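Local coordinates for protein alpha-rhamnosidase (Dictyoglomus thermophilum, PDB 6I60) that probably hydrolyses terminal non-reducing alpha-L-rhamnose residues of alpha-L-rhamnosides, as an alpha-L-rhamnosidase, at residues A[459-467]-A[518-526]. Numbering follows the deposited sequence.
Sequences HTAVESNGE and IFNFDMIGF
The F521 ring takes the carbonyl oxygen of E463 at its edge, near the ring plane. N520 CB lies over the centre of one face. CG2 of V462 meets the base of the ring obliquely, 3.7 Å from F521 CB. CG1 of V462 stands anti to the carbonyl carbon (chi1 -68°) and points to D522 O, which leaves CG2 between the backbone N and the carbonyl carbon, facing F521. At the F526 ring, T460 lays CG2 and OG1 against the CD1–CE1 side, with CG2 3.6 Å from CD1. T460 OG1 is itself hydrogen-bonded to S492 N. The amide of N465 spreads over the F521–D522 peptide, with CG 3.5 Å from D522 N. Its plane is 16° from that of the D522 carboxylate.

The backbones form a single beta bridge, S464 with F521. D522 N gives a nearly straight bond to E463 O (3.0 Å, 162°). N520 O accepts from N465 N at 2.8 Å, with the donor above the carbonyl plane, and weakly from G466 N. Both segments belong to the six-hairpin glycosidase domain. Here the loop leading into strand 466-470 crosses the break between helices 514-520 and 524-535, where F521 leaves helical geometry. With an alanine in place of N465 the amide is gone, and the F521–D522 peptide and D522 CB would probably lose the flat group that packs over them, leaving a gap there. The N520 side chain turns to other partners: OD1 to Y831 OH and ND2 to D827. L487 of helix 473-488 touches both V462 and F521.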
loop_
_atom_site.group_PDB
_atom_site.type_symbol
_atom_site.label_atom_id
_atom_site.label_comp_id
_atom_site.label_asym_id
_atom_site.label_seq_id
_atom_site.Cartn_x
_atom_site.Cartn_y
_atom_site.Cartn_z
ATOM N N HIS A 459 -9.722 -5.310 0.665
ATOM C CA HIS A 459 -8.688 -4.282 0.582
ATOM C C HIS A 459 -7.820 -4.587 -0.636
ATOM O O HIS A 459 -8.048 -5.563 -1.356
ATOM C CB HIS A 459 -7.849 -4.212 1.859
ATOM C CG HIS A 459 -7.226 -5.517 2.246
ATOM N ND1 HIS A 459 -7.774 -6.349 3.198
ATOM C CD2 HIS A 459 -6.100 -6.132 1.811
ATOM C CE1 HIS A 459 -7.013 -7.421 3.332
ATOM N NE2 HIS A 459 -5.991 -7.313 2.503
ATOM N N THR A 460 -6.820 -3.734 -0.859
ATOM C CA THR A 460 -5.860 -3.931 -1.940
ATOM C C THR A 460 -5.109 -5.242 -1.746
ATOM O O THR A 460 -4.341 -5.391 -0.790
ATOM C CB THR A 460 -4.877 -2.757 -2.013
ATOM O OG1 THR A 460 -5.578 -1.568 -2.396
ATOM C CG2 THR A 460 -3.780 -3.036 -3.028
ATOM N N ALA A 461 -5.326 -6.200 -2.648
ATOM C CA ALA A 461 -4.757 -7.533 -2.500
ATOM C C ALA A 461 -3.251 -7.530 -2.730
ATOM O O ALA A 461 -2.776 -7.984 -3.775
ATOM C CB ALA A 461 -5.436 -8.509 -3.462
ATOM N N VAL A 462 -2.493 -7.029 -1.759
ATOM C CA VAL A 462 -1.037 -7.045 -1.839
ATOM C C VAL A 462 -0.521 -8.410 -1.405
ATOM O O VAL A 462 -1.125 -9.094 -0.572
ATOM C CB VAL A 462 -0.427 -5.918 -0.982
ATOM C CG1 VAL A 462 -0.750 -4.558 -1.577
ATOM C CG2 VAL A 462 -0.931 -6.008 0.446
ATOM N N GLU A 463 0.608 -8.813 -1.979
ATOM C CA GLU A 463 1.263 -10.048 -1.582
ATOM C C GLU A 463 2.057 -9.838 -0.298
ATOM O O GLU A 463 2.437 -8.719 0.053
ATOM C CB GLU A 463 2.194 -10.547 -2.686
ATOM C CG GLU A 463 1.598 -11.625 -3.566
ATOM C CD GLU A 463 2.365 -11.802 -4.862
ATOM O OE1 GLU A 463 1.723 -12.074 -5.899
ATOM O OE2 GLU A 463 3.607 -11.666 -4.844
ATOM N N SER A 464 2.316 -10.939 0.401
ATOM C CA SER A 464 3.123 -10.890 1.610
ATOM C C SER A 464 4.601 -10.841 1.240
ATOM O O SER A 464 5.086 -11.677 0.470
ATOM C CB SER A 464 2.835 -12.100 2.497
ATOM O OG SER A 464 3.465 -11.963 3.757
ATOM N N ASN A 465 5.314 -9.858 1.785
ATOM C CA ASN A 465 6.727 -9.680 1.484
ATOM C C ASN A 465 7.649 -10.160 2.594
ATOM O O ASN A 465 8.780 -10.568 2.307
ATOM C CB ASN A 465 7.027 -8.205 1.193
ATOM C CG ASN A 465 7.450 -7.967 -0.246
ATOM O OD1 ASN A 465 7.351 -8.860 -1.092
ATOM N ND2 ASN A 465 7.925 -6.757 -0.531
ATOM N N GLY A 466 7.208 -10.123 3.844
ATOM C CA GLY A 466 8.076 -10.476 4.953
ATOM C C GLY A 466 7.303 -11.049 6.117
ATOM O O GLY A 466 6.144 -10.696 6.354
ATOM N N GLU A 467 7.956 -11.951 6.845
ATOM C CA GLU A 467 7.458 -12.476 8.106
ATOM C C GLU A 467 8.304 -11.935 9.251
ATOM O O GLU A 467 9.442 -11.497 9.058
ATOM C CB GLU A 467 7.485 -14.011 8.124
ATOM C CG GLU A 467 6.681 -14.672 7.020
ATOM C CD GLU A 467 7.054 -16.134 6.821
ATOM O OE1 GLU A 467 8.206 -16.510 7.132
ATOM O OE2 GLU A 467 6.195 -16.908 6.352
ATOM N N ILE A 518 6.336 -1.668 3.164
ATOM C CA ILE A 518 7.300 -2.277 2.253
ATOM C C ILE A 518 7.890 -3.538 2.872
ATOM O O ILE A 518 8.051 -4.562 2.197
ATOM C CB ILE A 518 8.387 -1.255 1.876
ATOM C CG1 ILE A 518 7.835 -0.246 0.869
ATOM C CG2 ILE A 518 9.613 -1.949 1.310
ATOM C CD1 ILE A 518 8.764 0.920 0.608
ATOM N N PHE A 519 8.203 -3.492 4.170
ATOM C CA PHE A 519 8.755 -4.664 4.842
ATOM C C PHE A 519 7.751 -5.807 4.910
ATOM O O PHE A 519 8.143 -6.977 4.849
ATOM C CB PHE A 519 9.220 -4.297 6.251
ATOM C CG PHE A 519 10.697 -4.053 6.356
ATOM C CD1 PHE A 519 11.197 -2.763 6.397
ATOM C CD2 PHE A 519 11.585 -5.115 6.407
ATOM C CE1 PHE A 519 12.556 -2.534 6.488
ATOM C CE2 PHE A 519 12.946 -4.894 6.499
ATOM C CZ PHE A 519 13.432 -3.602 6.539
ATOM N N ASN A 520 6.463 -5.492 5.026
ATOM C CA ASN A 520 5.443 -6.516 5.205
ATOM C C ASN A 520 4.795 -6.960 3.902
ATOM O O ASN A 520 4.416 -8.132 3.780
ATOM C CB ASN A 520 4.356 -6.014 6.160
ATOM C CG ASN A 520 4.751 -6.153 7.614
ATOM O OD1 ASN A 520 5.252 -7.195 8.035
ATOM N ND2 ASN A 520 4.527 -5.099 8.390
ATOM N N PHE A 521 4.654 -6.063 2.928
ATOM C CA PHE A 521 3.902 -6.359 1.718
ATOM C C PHE A 521 4.657 -5.858 0.495
ATOM O O PHE A 521 5.510 -4.971 0.584
ATOM C CB PHE A 521 2.500 -5.735 1.765
ATOM C CG PHE A 521 1.834 -5.844 3.110
ATOM C CD1 PHE A 521 1.341 -7.058 3.559
ATOM C CD2 PHE A 521 1.706 -4.734 3.927
ATOM C CE1 PHE A 521 0.732 -7.161 4.795
ATOM C CE2 PHE A 521 1.098 -4.832 5.164
ATOM C CZ PHE A 521 0.611 -6.048 5.597
ATOM N N ASP A 522 4.337 -6.454 -0.652
ATOM C CA ASP A 522 4.853 -6.004 -1.941
ATOM C C ASP A 522 4.115 -4.728 -2.332
ATOM O O ASP A 522 2.926 -4.770 -2.668
ATOM C CB ASP A 522 4.675 -7.094 -2.994
ATOM C CG ASP A 522 5.328 -6.744 -4.318
ATOM O OD1 ASP A 522 5.586 -7.668 -5.120
ATOM O OD2 ASP A 522 5.582 -5.546 -4.561
ATOM N N MET A 523 4.814 -3.593 -2.293
ATOM C CA MET A 523 4.175 -2.292 -2.445
ATOM C C MET A 523 4.667 -1.480 -3.633
ATOM O O MET A 523 4.189 -0.356 -3.824
ATOM C CB MET A 523 4.363 -1.458 -1.170
ATOM C CG MET A 523 4.004 -2.182 0.112
ATOM S SD MET A 523 2.252 -2.061 0.501
ATOM C CE MET A 523 1.930 -0.351 0.080
ATOM N N ILE A 524 5.603 -2.000 -4.434
ATOM C CA ILE A 524 6.174 -1.191 -5.510
ATOM C C ILE A 524 5.121 -0.874 -6.566
ATOM O O ILE A 524 5.087 0.235 -7.113
ATOM C CB ILE A 524 7.407 -1.884 -6.119
ATOM C CG1 ILE A 524 7.979 -1.033 -7.253
ATOM C CG2 ILE A 524 7.061 -3.283 -6.611
ATOM C CD1 ILE A 524 9.481 -0.989 -7.287
ATOM N N GLY A 525 4.238 -1.830 -6.865
ATOM C CA GLY A 525 3.144 -1.545 -7.779
ATOM C C GLY A 525 2.126 -0.591 -7.193
ATOM O O GLY A 525 1.549 0.229 -7.914
ATOM N N PHE A 526 1.897 -0.674 -5.880
ATOM C CA PHE A 526 0.945 0.218 -5.229
ATOM C C PHE A 526 1.480 1.643 -5.159
ATOM O O PHE A 526 0.749 2.603 -5.435
ATOM C CB PHE A 526 0.623 -0.306 -3.831
ATOM C CG PHE A 526 -0.524 0.393 -3.169
ATOM C CD1 PHE A 526 -1.828 0.010 -3.429
ATOM C CD2 PHE A 526 -0.298 1.433 -2.281
ATOM C CE1 PHE A 526 -2.889 0.651 -2.816
ATOM C CE2 PHE A 526 -1.354 2.080 -1.666
ATOM C CZ PHE A 526 -2.651 1.688 -1.933
#